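Local coordinates for dinoflagellate luciferase (Lingulodinium polyedrum, PDB 1VPR), which catalyses the light-emitting oxidation of the tetrapyrrole dinoflagellate luciferin by molecular oxygen, this chain being the third of its three homologous luciferase domains, at residues A[75-79]-A[163-167]; A[108-114]-A[146-150]; A[115-119]-A[265-271]; A[207-211]-A[310-314]. One frame throughout, in Å; residues are numbered along the deposited sequence.

Interaction 1 (A[75-79]-A[163-167]); sequences GYGGP and GRWIT
R164 reaches off its strand and uses both terminal nitrogens to grip two successive carbonyls of the glycine-rich loop 75-79. NH1 of R164 donates to the Y76 carbonyl O at 2.9 Å, and NH2 of R164 donates to G77 O, again at 2.9 Å; the first bond is the straighter, with 157° at the hydrogen. Both oxygens lie close to the guanidinium plane, at its edge, while the nitrogens stand well above the two carbonyl planes. The side chain gets there with CG trans to the backbone N and a single bend at chi3 (62°), which swings the guanidinium toward the loop. Two bonds from one flat group fix its rotation as well as its position.

G77 O and R164 NH1 each have a second partner: N71 ND2 for the first and, weakly, G69 O for the second. N71 OD1 takes the G75 N-H, and the hydroxyl of Y76 is hydrogen-bonded to K70 NZ.

Beside this polar clamp lies I166, whose CG1 comes within 3.4 Å of Y76 O. Its CD1 touches CD1 of the tyrosine ring at 3.7 Å, the two side chains crossing at about a right angle.

The loop, running between helices 57-65 and 87-100, lies against the R164 and I166 face of strand 163-169, which is itself paired antiparallel with strand 297-307 along one edge and strand 206-212 along the other.

Interaction 2 (A[108-114]-A[146-150]); sequences FNNFQDP and PAGLP
F108 lays its ring beside the turn formed by P146 to L149, a type II beta turn. The ring leaves CB with CG beside the backbone N (chi1 -71°), which carries one edge of it to the turn's carbonyls. CD2 of F108 comes first, 3.3 Å from A147 O; CE2 follows, 3.5 Å from A147 O and a little farther from P146 O, and both oxygens lie near the ring plane. At the tip the contact turns apolar: CZ of F108 sits 3.8 Å from P146 CG and equally 3.8 Å from L149 CD1. The ring also meets R274 in a cation-pi contact.

F108 lies in a short, weakly bonded left-handed helix, with phi near +60° from F108 to F111. Its backbone N reaches the beta turn through a water that accepts from F108 N at 2.8 Å and donates to G148 O at 3.0 Å. A second water donates to P114 O and to A147 O. D113 OD1 packs 3.4 Å from G148 CA, while OD2 of D113 is held by N109 ND2 at 2.7 Å. N334 adds a further clasp, bonding A147 N through OD1 and P114 O through ND2.

No direct hydrogen bond joins the two segments. The turn offers carbonyl oxygens, and these are met by the slightly positive C-H edge of a phenyl ring and by waters, so the seam is part hydrophobic and part hydrated.

Interaction 3 (A[115-119]-A[265-271]); sequences CPQLT and WEMESGR
The indole of W265 meets the loop 115-119 along one face and an edge, near the end of strand 259-266 and just before a hairpin with a G1 beta bulge. L118 CD2 sits over one face of the six-membered ring, 4.2 Å from its centroid and 27° off the normal, while the backbone N of Q117 comes to the edge, 3.7 Å from CH2 of W265. P116 closes in obliquely, its CG 3.4 Å from CZ2 of W265. The ring of F263 meets the indole with its plane nearly perpendicular, and NE1 of W265 donates to P144 O.

Right after W265 the chain turns tightly into strand 271-282, and in the bulge G270 and R271 both face E266. S269 makes an ST turn by accepting from R271 N through OG, and OE1 of E266 receives S269 OG on its anti lone pair and R271 NH1, a salt bridge at 2.8 Å, on its syn side. These bonds brace the bend internally.

With CG beside its backbone N (chi1 -60°), L118 sends CD2 to the indole and CD1 to selenomethionine M267, whose CE is 3.7 Å from CD1 of L118. Q117, bent at chi2, folds back so that its NE2 donates to L118 O at 3.0 Å.

The bulge glycine supplies the link to the loop: L118 N donates to G270 O at 2.9 Å, almost straight at 176° and directed at a lone pair in the carbonyl plane.

Interaction 4 (A[207-211]-A[310-314]); sequences LRINQ and PESDP
On one face of strand 206-212 in the calycin barrel, R208 and N210 each catch a carbonyl of the segment 310-314, which follows strand 297-307. NH2 of R208 donates to P310 O at 2.9 Å, with 163° at the hydrogen and the oxygen in the guanidinium plane. Two residues on, ND2 of N210 donates to S312 O at 2.8 Å; here the oxygen is in the amide plane of the asparagine, but the amide approaches from above the carbonyl plane.

The arginine runs extended from CG to NE (chi3 -175°) along the proline carbonyl, with CD of R208 3.4 Å from P310 O. Its other nitrogens are taken too: NE bonds to G68 O and NH1 to K70 O. A water accepts from NH2 of R208 at 2.8 Å and reaches E311 OE1 by a weak bond; the charged groups are not in contact, and this water lies between them.

Between the two polar side chains P310 sits against the strand, its CB 3.4 Å from I209 O and its CG by N210 ND2. P314 closes the far end, its CG 3.7 Å from OD1 of N210, the two side chains crossing roughly at a right angle. The S312 hydroxyl is hydrogen-bonded to D219 OD2 of the neighbouring strand 215-219 and to E7 OE1 of the N-terminal part.

In this protein R208 and N210 hold the segment 310-314, while I209 turns to the other face, against W165, the side-chain alternation expected of a strand in an antiparallel lipocalin-like barrel.

Interactions 1 and 4 are close partners: their strands, 163-169 and 206-212, are neighbours in the same sheet, bonded backbone to backbone as W165 N to L207 O, and CD of R164 packs against NH2 of R208. Both are buried and rely on side-chain donors, chiefly arginine, reaching loop carbonyls. Interactions 2 and 3 lie 29 to 34 Å from them between centres and meet each other through P146 and P116. Interaction 3 is buried around an indole and a backbone bond and reaches the same sheet as 1 and 4, on the opposite side of the chain's centre from them. Interaction 2, only partly buried, packs on strand 259-266 through F108, P146 and L149 and uses waters.

Interaction 1 (A[75-79]-A[163-167])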
loop_
_atom_site.group_PDB
_atom_site.type_symbol
_atom_site.label_atom_id
_atom_site.label_comp_id
_atom_site.label_asym_id
_atom_site.label_seq_id
_atom_site.Cartn_x
_atom_site.Cartn_y
_atom_site.Cartn_z
ATOM N N GLY A 75 0.865 -22.245 -4.635
ATOM C CA GLY A 75 -0.183 -21.791 -5.528
ATOM C C GLY A 75 -0.719 -20.467 -5.030
ATOM O O GLY A 75 -0.250 -19.959 -4.017
ATOM N N TYR A 76 -1.700 -19.900 -5.720
ATOM C CA TYR A 76 -2.258 -18.627 -5.290
ATOM C C TYR A 76 -3.671 -18.762 -4.769
ATOM O O TYR A 76 -4.166 -17.860 -4.061
ATOM C CB TYR A 76 -2.222 -17.614 -6.439
ATOM C CG TYR A 76 -0.885 -16.929 -6.549
ATOM C CD1 TYR A 76 -0.482 -15.997 -5.588
ATOM C CD2 TYR A 76 -0.012 -17.237 -7.582
ATOM C CE1 TYR A 76 0.758 -15.389 -5.658
ATOM C CE2 TYR A 76 1.232 -16.639 -7.663
ATOM C CZ TYR A 76 1.615 -15.714 -6.702
ATOM O OH TYR A 76 2.852 -15.096 -6.783
ATOM N N GLY A 77 -4.310 -19.876 -5.132
ATOM C CA GLY A 77 -5.670 -20.160 -4.700
ATOM C C GLY A 77 -5.755 -20.507 -3.216
ATOM O O GLY A 77 -4.743 -20.727 -2.547
ATOM N N GLY A 78 -6.978 -20.538 -2.694
ATOM C CA GLY A 78 -7.195 -20.856 -1.295
ATOM C C GLY A 78 -8.543 -21.528 -1.169
ATOM O O GLY A 78 -9.276 -21.605 -2.152
ATOM N N PRO A 79 -8.928 -21.987 0.029
ATOM C CA PRO A 79 -10.216 -22.661 0.223
ATOM C C PRO A 79 -11.465 -21.915 -0.207
ATOM O O PRO A 79 -12.453 -22.547 -0.590
ATOM C CB PRO A 79 -10.214 -23.003 1.711
ATOM C CG PRO A 79 -9.297 -22.017 2.298
ATOM C CD PRO A 79 -8.187 -21.885 1.294
ATOM N N GLY A 163 -7.769 -12.113 6.276
ATOM C CA GLY A 163 -7.588 -13.199 5.325
ATOM C C GLY A 163 -6.549 -12.870 4.273
ATOM O O GLY A 163 -5.790 -11.896 4.406
ATOM N N ARG A 164 -6.507 -13.697 3.235
ATOM C CA ARG A 164 -5.587 -13.506 2.130
ATOM C C ARG A 164 -6.406 -13.159 0.889
ATOM O O ARG A 164 -7.412 -13.830 0.560
ATOM C CB ARG A 164 -4.728 -14.766 1.907
ATOM C CG ARG A 164 -3.647 -14.561 0.853
ATOM C CD ARG A 164 -2.586 -15.651 0.961
ATOM N NE ARG A 164 -3.181 -16.963 0.717
ATOM C CZ ARG A 164 -3.365 -17.486 -0.496
ATOM N NH1 ARG A 164 -2.991 -16.826 -1.586
ATOM N NH2 ARG A 164 -3.971 -18.654 -0.618
ATOM N N TRP A 165 -5.985 -12.081 0.228
ATOM C CA TRP A 165 -6.669 -11.541 -0.951
ATOM C C TRP A 165 -5.741 -11.590 -2.133
ATOM O O TRP A 165 -4.573 -11.243 -2.009
ATOM C CB TRP A 165 -7.055 -10.081 -0.692
ATOM C CG TRP A 165 -7.925 -9.910 0.523
ATOM C CD1 TRP A 165 -7.520 -9.891 1.837
ATOM C CD2 TRP A 165 -9.344 -9.780 0.540
ATOM N NE1 TRP A 165 -8.617 -9.753 2.669
ATOM C CE2 TRP A 165 -9.745 -9.686 1.895
ATOM C CE3 TRP A 165 -10.326 -9.732 -0.461
ATOM C CZ2 TRP A 165 -11.092 -9.552 2.276
ATOM C CZ3 TRP A 165 -11.676 -9.593 -0.076
ATOM C CH2 TRP A 165 -12.039 -9.507 1.278
ATOM N N ILE A 166 -6.247 -12.021 -3.277
ATOM C CA ILE A 166 -5.420 -12.109 -4.472
ATOM C C ILE A 166 -5.894 -11.115 -5.532
ATOM O O ILE A 166 -7.067 -11.083 -5.911
ATOM C CB ILE A 166 -5.453 -13.549 -5.058
ATOM C CG1 ILE A 166 -4.715 -14.510 -4.128
ATOM C CG2 ILE A 166 -4.851 -13.571 -6.465
ATOM C CD1 ILE A 166 -3.242 -14.135 -3.887
ATOM N N THR A 167 -4.961 -10.306 -6.013
ATOM C CA THR A 167 -5.248 -9.303 -7.028
ATOM C C THR A 167 -5.720 -9.913 -8.341
ATOM O O THR A 167 -5.042 -10.796 -8.916
ATOM C CB THR A 167 -3.999 -8.476 -7.319
ATOM O OG1 THR A 167 -3.494 -7.943 -6.087
ATOM C CG2 THR A 167 -4.323 -7.350 -8.299
#

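Interaction 2 (A[108-114]-A[146-150])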
loop_
_atom_site.group_PDB
_atom_site.type_symbol
_atom_site.label_atom_id
_atom_site.label_comp_id
_atom_site.label_asym_id
_atom_site.label_seq_id
_atom_site.Cartn_x
_atom_site.Cartn_y
_atom_site.Cartn_z
ATOM N N PHE A 108 -15.409 10.451 -0.148
ATOM C CA PHE A 108 -15.134 11.875 -0.387
ATOM C C PHE A 108 -16.131 12.479 -1.381
ATOM O O PHE A 108 -15.784 13.378 -2.143
ATOM C CB PHE A 108 -13.704 12.072 -0.911
ATOM C CG PHE A 108 -12.625 11.831 0.126
ATOM C CD1 PHE A 108 -11.968 10.611 0.191
ATOM C CD2 PHE A 108 -12.280 12.834 1.044
ATOM C CE1 PHE A 108 -10.978 10.377 1.155
ATOM C CE2 PHE A 108 -11.289 12.611 2.015
ATOM C CZ PHE A 108 -10.637 11.372 2.066
ATOM N N ASN A 109 -17.366 11.983 -1.348
ATOM C CA ASN A 109 -18.413 12.440 -2.265
ATOM C C ASN A 109 -17.946 12.227 -3.696
ATOM O O ASN A 109 -18.001 13.134 -4.524
ATOM C CB ASN A 109 -18.730 13.915 -2.018
ATOM C CG ASN A 109 -19.490 14.114 -0.729
ATOM O OD1 ASN A 109 -20.488 13.423 -0.481
ATOM N ND2 ASN A 109 -19.033 15.045 0.105
ATOM N N ASN A 110 -17.482 11.005 -3.963
ATOM C CA ASN A 110 -16.965 10.618 -5.264
ATOM C C ASN A 110 -15.771 11.460 -5.617
ATOM O O ASN A 110 -15.595 11.879 -6.774
ATOM C CB ASN A 110 -18.023 10.754 -6.338
ATOM C CG ASN A 110 -19.133 9.785 -6.152
ATOM O OD1 ASN A 110 -18.909 8.567 -6.112
ATOM N ND2 ASN A 110 -20.353 10.303 -6.021
ATOM N N PHE A 111 -14.946 11.686 -4.600
ATOM C CA PHE A 111 -13.741 12.465 -4.719
ATOM C C PHE A 111 -13.972 13.929 -5.122
ATOM O O PHE A 111 -13.024 14.619 -5.509
ATOM C CB PHE A 111 -12.794 11.768 -5.702
ATOM C CG PHE A 111 -12.402 10.368 -5.268
ATOM C CD1 PHE A 111 -12.813 9.258 -5.990
ATOM C CD2 PHE A 111 -11.591 10.178 -4.157
ATOM C CE1 PHE A 111 -12.410 7.962 -5.616
ATOM C CE2 PHE A 111 -11.182 8.879 -3.773
ATOM C CZ PHE A 111 -11.596 7.777 -4.513
ATOM N N GLN A 112 -15.211 14.407 -4.999
ATOM C CA GLN A 112 -15.508 15.807 -5.354
ATOM C C GLN A 112 -15.194 16.752 -4.197
ATOM O O GLN A 112 -15.157 17.965 -4.369
ATOM C CB GLN A 112 -16.973 15.964 -5.758
ATOM C CG GLN A 112 -17.360 15.126 -6.960
ATOM C CD GLN A 112 -18.821 15.274 -7.306
ATOM O OE1 GLN A 112 -19.173 15.989 -8.243
ATOM N NE2 GLN A 112 -19.684 14.615 -6.543
ATOM N N ASP A 113 -14.978 16.192 -3.011
ATOM C CA ASP A 113 -14.627 17.000 -1.853
ATOM C C ASP A 113 -13.323 17.713 -2.183
ATOM O O ASP A 113 -12.448 17.152 -2.870
ATOM C CB ASP A 113 -14.435 16.100 -0.628
ATOM C CG ASP A 113 -15.753 15.701 0.010
ATOM O OD1 ASP A 113 -15.796 14.684 0.737
ATOM O OD2 ASP A 113 -16.754 16.422 -0.211
ATOM N N PRO A 114 -13.166 18.962 -1.706
ATOM C CA PRO A 114 -11.950 19.740 -1.966
ATOM C C PRO A 114 -10.719 18.990 -1.436
ATOM O O PRO A 114 -10.652 18.638 -0.251
ATOM C CB PRO A 114 -12.190 21.050 -1.202
ATOM C CG PRO A 114 -13.656 21.100 -1.021
ATOM C CD PRO A 114 -14.055 19.679 -0.776
ATOM N N PRO A 146 -7.699 15.624 4.826
ATOM C CA PRO A 146 -8.543 15.939 3.665
ATOM C C PRO A 146 -10.014 16.117 3.991
ATOM O O PRO A 146 -10.643 15.225 4.560
ATOM C CB PRO A 146 -8.296 14.757 2.728
ATOM C CG PRO A 146 -8.068 13.611 3.688
ATOM C CD PRO A 146 -7.162 14.247 4.737
ATOM N N ALA A 147 -10.566 17.276 3.635
ATOM C CA ALA A 147 -11.984 17.572 3.859
ATOM C C ALA A 147 -12.855 16.383 3.458
ATOM O O ALA A 147 -12.620 15.776 2.410
ATOM C CB ALA A 147 -12.401 18.808 3.016
ATOM N N GLY A 148 -13.858 16.056 4.275
ATOM C CA GLY A 148 -14.742 14.941 3.940
ATOM C C GLY A 148 -14.313 13.591 4.494
ATOM O O GLY A 148 -15.005 12.591 4.306
ATOM N N LEU A 149 -13.170 13.534 5.170
ATOM C CA LEU A 149 -12.750 12.259 5.741
ATOM C C LEU A 149 -13.588 11.989 6.984
ATOM O O LEU A 149 -13.692 12.839 7.860
ATOM C CB LEU A 149 -11.263 12.290 6.130
ATOM C CG LEU A 149 -10.708 10.980 6.707
ATOM C CD1 LEU A 149 -10.636 9.929 5.609
ATOM C CD2 LEU A 149 -9.322 11.224 7.312
ATOM N N PRO A 150 -14.209 10.803 7.073
ATOM C CA PRO A 150 -15.006 10.529 8.266
ATOM C C PRO A 150 -14.114 10.453 9.490
ATOM O O PRO A 150 -12.932 10.121 9.382
ATOM C CB PRO A 150 -15.664 9.189 7.950
ATOM C CG PRO A 150 -14.679 8.538 6.977
ATOM C CD PRO A 150 -14.306 9.704 6.096
HETATM O O HOH W 1 -15.535 10.166 2.677
HETATM O O HOH W 2 -10.798 15.990 0.404
#

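Interaction 3 (A[115-119]-A[265-271])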
loop_
_atom_site.group_PDB
_atom_site.type_symbol
_atom_site.label_atom_id
_atom_site.label_comp_id
_atom_site.label_asym_id
_atom_site.label_seq_id
_atom_site.Cartn_x
_atom_site.Cartn_y
_atom_site.Cartn_z
ATOM N N CYS A 115 -9.762 18.754 -2.317
ATOM C CA CYS A 115 -8.549 18.034 -1.950
ATOM C C CYS A 115 -7.378 18.963 -1.622
ATOM O O CYS A 115 -7.040 19.846 -2.398
ATOM C CB CYS A 115 -8.148 17.104 -3.095
ATOM S SG CYS A 115 -6.787 15.994 -2.678
ATOM N N PRO A 116 -6.733 18.760 -0.465
ATOM C CA PRO A 116 -5.595 19.601 -0.076
ATOM C C PRO A 116 -4.391 19.286 -0.957
ATOM O O PRO A 116 -4.337 18.238 -1.603
ATOM C CB PRO A 116 -5.356 19.204 1.371
ATOM C CG PRO A 116 -5.702 17.724 1.347
ATOM C CD PRO A 116 -6.980 17.695 0.525
ATOM N N GLN A 117 -3.419 20.191 -0.968
ATOM C CA GLN A 117 -2.216 20.014 -1.759
ATOM C C GLN A 117 -1.110 20.803 -1.053
ATOM O O GLN A 117 -1.369 21.892 -0.534
ATOM C CB GLN A 117 -2.475 20.565 -3.157
ATOM C CG GLN A 117 -1.264 20.993 -3.941
ATOM C CD GLN A 117 -0.582 19.849 -4.638
ATOM O OE1 GLN A 117 -1.241 18.946 -5.151
ATOM N NE2 GLN A 117 0.752 19.889 -4.687
ATOM N N LEU A 118 0.104 20.267 -0.998
ATOM C CA LEU A 118 1.176 21.008 -0.337
ATOM C C LEU A 118 1.784 21.990 -1.333
ATOM O O LEU A 118 1.857 21.718 -2.536
ATOM C CB LEU A 118 2.266 20.057 0.180
ATOM C CG LEU A 118 1.842 19.009 1.202
ATOM C CD1 LEU A 118 3.072 18.233 1.709
ATOM C CD2 LEU A 118 1.141 19.703 2.354
ATOM N N THR A 119 2.224 23.134 -0.833
ATOM C CA THR A 119 2.820 24.133 -1.706
ATOM C C THR A 119 4.221 23.681 -2.113
ATOM O O THR A 119 4.776 22.718 -1.567
ATOM C CB THR A 119 2.925 25.504 -0.997
ATOM O OG1 THR A 119 3.928 25.438 0.025
ATOM C CG2 THR A 119 1.580 25.880 -0.339
ATOM N N TRP A 265 -0.366 11.051 1.763
ATOM C CA TRP A 265 0.357 12.221 1.291
ATOM C C TRP A 265 1.657 11.737 0.688
ATOM O O TRP A 265 2.474 11.149 1.390
ATOM C CB TRP A 265 0.694 13.164 2.441
ATOM C CG TRP A 265 -0.422 14.072 2.840
ATOM C CD1 TRP A 265 -1.235 13.945 3.925
ATOM C CD2 TRP A 265 -0.843 15.264 2.156
ATOM N NE1 TRP A 265 -2.148 14.981 3.964
ATOM C CE2 TRP A 265 -1.925 15.808 2.891
ATOM C CE3 TRP A 265 -0.413 15.924 0.998
ATOM C CZ2 TRP A 265 -2.578 16.986 2.506
ATOM C CZ3 TRP A 265 -1.073 17.106 0.612
ATOM C CH2 TRP A 265 -2.135 17.615 1.367
ATOM N N GLU A 266 1.842 11.980 -0.605
ATOM C CA GLU A 266 3.070 11.592 -1.305
ATOM C C GLU A 266 3.948 12.833 -1.143
ATOM O O GLU A 266 3.777 13.840 -1.851
ATOM C CB GLU A 266 2.752 11.320 -2.777
ATOM C CG GLU A 266 3.934 10.892 -3.639
ATOM C CD GLU A 266 3.510 10.659 -5.081
ATOM O OE1 GLU A 266 3.171 11.664 -5.752
ATOM O OE2 GLU A 266 3.495 9.478 -5.528
HETATM N N MSE A 267 4.888 12.751 -0.200
HETATM C CA MSE A 267 5.721 13.877 0.155
HETATM C C MSE A 267 6.565 14.520 -0.936
HETATM O O MSE A 267 6.737 15.735 -0.940
HETATM C CB MSE A 267 6.600 13.501 1.346
HETATM C CG MSE A 267 5.829 13.033 2.594
HETATM SE SE MSE A 267 4.468 14.300 3.126
HETATM C CE MSE A 267 5.577 15.898 3.138
ATOM N N GLU A 268 7.078 13.746 -1.876
ATOM C CA GLU A 268 7.904 14.355 -2.914
ATOM C C GLU A 268 7.161 15.176 -3.969
ATOM O O GLU A 268 7.796 15.948 -4.701
ATOM C CB GLU A 268 8.748 13.281 -3.591
ATOM C CG GLU A 268 9.760 12.669 -2.659
ATOM C CD GLU A 268 9.134 11.834 -1.554
ATOM O OE1 GLU A 268 8.273 10.982 -1.854
ATOM O OE2 GLU A 268 9.524 12.020 -0.382
ATOM N N SER A 269 5.838 15.020 -4.049
ATOM C CA SER A 269 5.018 15.747 -5.026
ATOM C C SER A 269 4.020 16.697 -4.355
ATOM O O SER A 269 3.460 17.596 -4.995
ATOM C CB SER A 269 4.249 14.755 -5.887
ATOM O OG SER A 269 3.227 14.123 -5.124
ATOM N N GLY A 270 3.806 16.500 -3.061
ATOM C CA GLY A 270 2.870 17.337 -2.325
ATOM C C GLY A 270 1.427 16.973 -2.615
ATOM O O GLY A 270 0.501 17.714 -2.240
ATOM N N ARG A 271 1.215 15.831 -3.270
ATOM C CA ARG A 271 -0.149 15.399 -3.613
ATOM C C ARG A 271 -0.792 14.509 -2.542
ATOM O O ARG A 271 -0.114 13.687 -1.924
ATOM C CB ARG A 271 -0.137 14.648 -4.948
ATOM C CG ARG A 271 0.180 15.514 -6.152
ATOM C CD ARG A 271 0.088 14.683 -7.429
ATOM N NE ARG A 271 1.084 13.617 -7.446
ATOM C CZ ARG A 271 1.097 12.636 -8.350
ATOM N NH1 ARG A 271 2.035 11.690 -8.313
ATOM N NH2 ARG A 271 0.159 12.600 -9.289
#

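Interaction 4 (A[207-211]-A[310-314])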
loop_
_atom_site.group_PDB
_atom_site.type_symbol
_atom_site.label_atom_id
_atom_site.label_comp_id
_atom_site.label_asym_id
_atom_site.label_seq_id
_atom_site.Cartn_x
_atom_site.Cartn_y
_atom_site.Cartn_z
ATOM N N LEU A 207 -2.590 -9.372 -0.745
ATOM C CA LEU A 207 -2.630 -8.679 0.546
ATOM C C LEU A 207 -2.971 -9.759 1.574
ATOM O O LEU A 207 -3.791 -10.625 1.286
ATOM C CB LEU A 207 -3.704 -7.596 0.619
ATOM C CG LEU A 207 -3.558 -6.255 -0.114
ATOM C CD1 LEU A 207 -4.870 -5.458 0.120
ATOM C CD2 LEU A 207 -2.330 -5.465 0.413
ATOM N N ARG A 208 -2.330 -9.719 2.746
ATOM C CA ARG A 208 -2.632 -10.632 3.853
ATOM C C ARG A 208 -3.000 -9.646 4.959
ATOM O O ARG A 208 -2.220 -8.750 5.290
ATOM C CB ARG A 208 -1.405 -11.444 4.264
ATOM C CG ARG A 208 -0.918 -12.438 3.210
ATOM C CD ARG A 208 0.375 -13.166 3.668
ATOM N NE ARG A 208 0.944 -14.037 2.625
ATOM C CZ ARG A 208 0.704 -15.344 2.481
ATOM N NH1 ARG A 208 1.284 -16.011 1.482
ATOM N NH2 ARG A 208 -0.085 -16.002 3.327
ATOM N N ILE A 209 -4.190 -9.783 5.528
ATOM C CA ILE A 209 -4.625 -8.834 6.540
ATOM C C ILE A 209 -5.048 -9.530 7.811
ATOM O O ILE A 209 -5.784 -10.526 7.784
ATOM C CB ILE A 209 -5.841 -8.018 6.028
ATOM C CG1 ILE A 209 -5.469 -7.259 4.768
ATOM C CG2 ILE A 209 -6.338 -7.036 7.106
ATOM C CD1 ILE A 209 -6.711 -6.611 4.072
ATOM N N ASN A 210 -4.567 -9.012 8.924
ATOM C CA ASN A 210 -4.949 -9.504 10.228
ATOM C C ASN A 210 -5.782 -8.321 10.664
ATOM O O ASN A 210 -5.278 -7.189 10.683
ATOM C CB ASN A 210 -3.743 -9.624 11.159
ATOM C CG ASN A 210 -3.106 -10.992 11.102
ATOM O OD1 ASN A 210 -3.546 -11.921 11.791
ATOM N ND2 ASN A 210 -2.083 -11.133 10.269
ATOM N N GLN A 211 -7.039 -8.556 11.002
ATOM C CA GLN A 211 -7.892 -7.457 11.439
ATOM C C GLN A 211 -8.546 -7.767 12.772
ATOM O O GLN A 211 -9.109 -8.846 12.950
ATOM C CB GLN A 211 -8.984 -7.159 10.400
ATOM C CG GLN A 211 -10.094 -6.219 10.964
ATOM C CD GLN A 211 -11.153 -5.807 9.954
ATOM O OE1 GLN A 211 -11.506 -6.564 9.051
ATOM N NE2 GLN A 211 -11.688 -4.598 10.116
ATOM N N PRO A 310 -4.953 -15.205 7.002
ATOM C CA PRO A 310 -3.864 -14.482 6.338
ATOM C C PRO A 310 -2.570 -15.305 6.357
ATOM O O PRO A 310 -1.652 -15.052 5.564
ATOM C CB PRO A 310 -3.743 -13.214 7.175
ATOM C CG PRO A 310 -4.078 -13.716 8.569
ATOM C CD PRO A 310 -5.315 -14.552 8.270
ATOM N N GLU A 311 -2.512 -16.289 7.256
ATOM C CA GLU A 311 -1.314 -17.132 7.414
ATOM C C GLU A 311 -0.096 -16.224 7.580
ATOM O O GLU A 311 0.933 -16.382 6.913
ATOM C CB GLU A 311 -1.148 -18.059 6.200
ATOM C CG GLU A 311 -2.202 -19.173 6.171
ATOM C CD GLU A 311 -1.878 -20.283 5.178
ATOM O OE1 GLU A 311 -2.316 -20.210 4.016
ATOM O OE2 GLU A 311 -1.165 -21.233 5.563
ATOM N N SER A 312 -0.237 -15.258 8.478
ATOM C CA SER A 312 0.805 -14.283 8.749
ATOM C C SER A 312 0.452 -13.688 10.101
ATOM O O SER A 312 -0.731 -13.525 10.420
ATOM C CB SER A 312 0.784 -13.216 7.660
ATOM O OG SER A 312 1.945 -12.400 7.742
ATOM N N ASP A 313 1.457 -13.369 10.904
ATOM C CA ASP A 313 1.206 -12.831 12.243
ATOM C C ASP A 313 1.163 -11.316 12.379
ATOM O O ASP A 313 1.807 -10.606 11.638
ATOM C CB ASP A 313 2.275 -13.332 13.207
ATOM C CG ASP A 313 2.262 -14.838 13.366
ATOM O OD1 ASP A 313 3.359 -15.400 13.602
ATOM O OD2 ASP A 313 1.173 -15.448 13.266
ATOM N N PRO A 314 0.395 -10.809 13.346
ATOM C CA PRO A 314 0.321 -9.357 13.557
ATOM C C PRO A 314 1.671 -8.894 14.121
ATOM O O PRO A 314 2.485 -9.719 14.558
ATOM C CB PRO A 314 -0.747 -9.208 14.643
ATOM C CG PRO A 314 -1.595 -10.429 14.499
ATOM C CD PRO A 314 -0.611 -11.526 14.154
HETATM O O HOH W 3 0.036 -18.716 2.766
#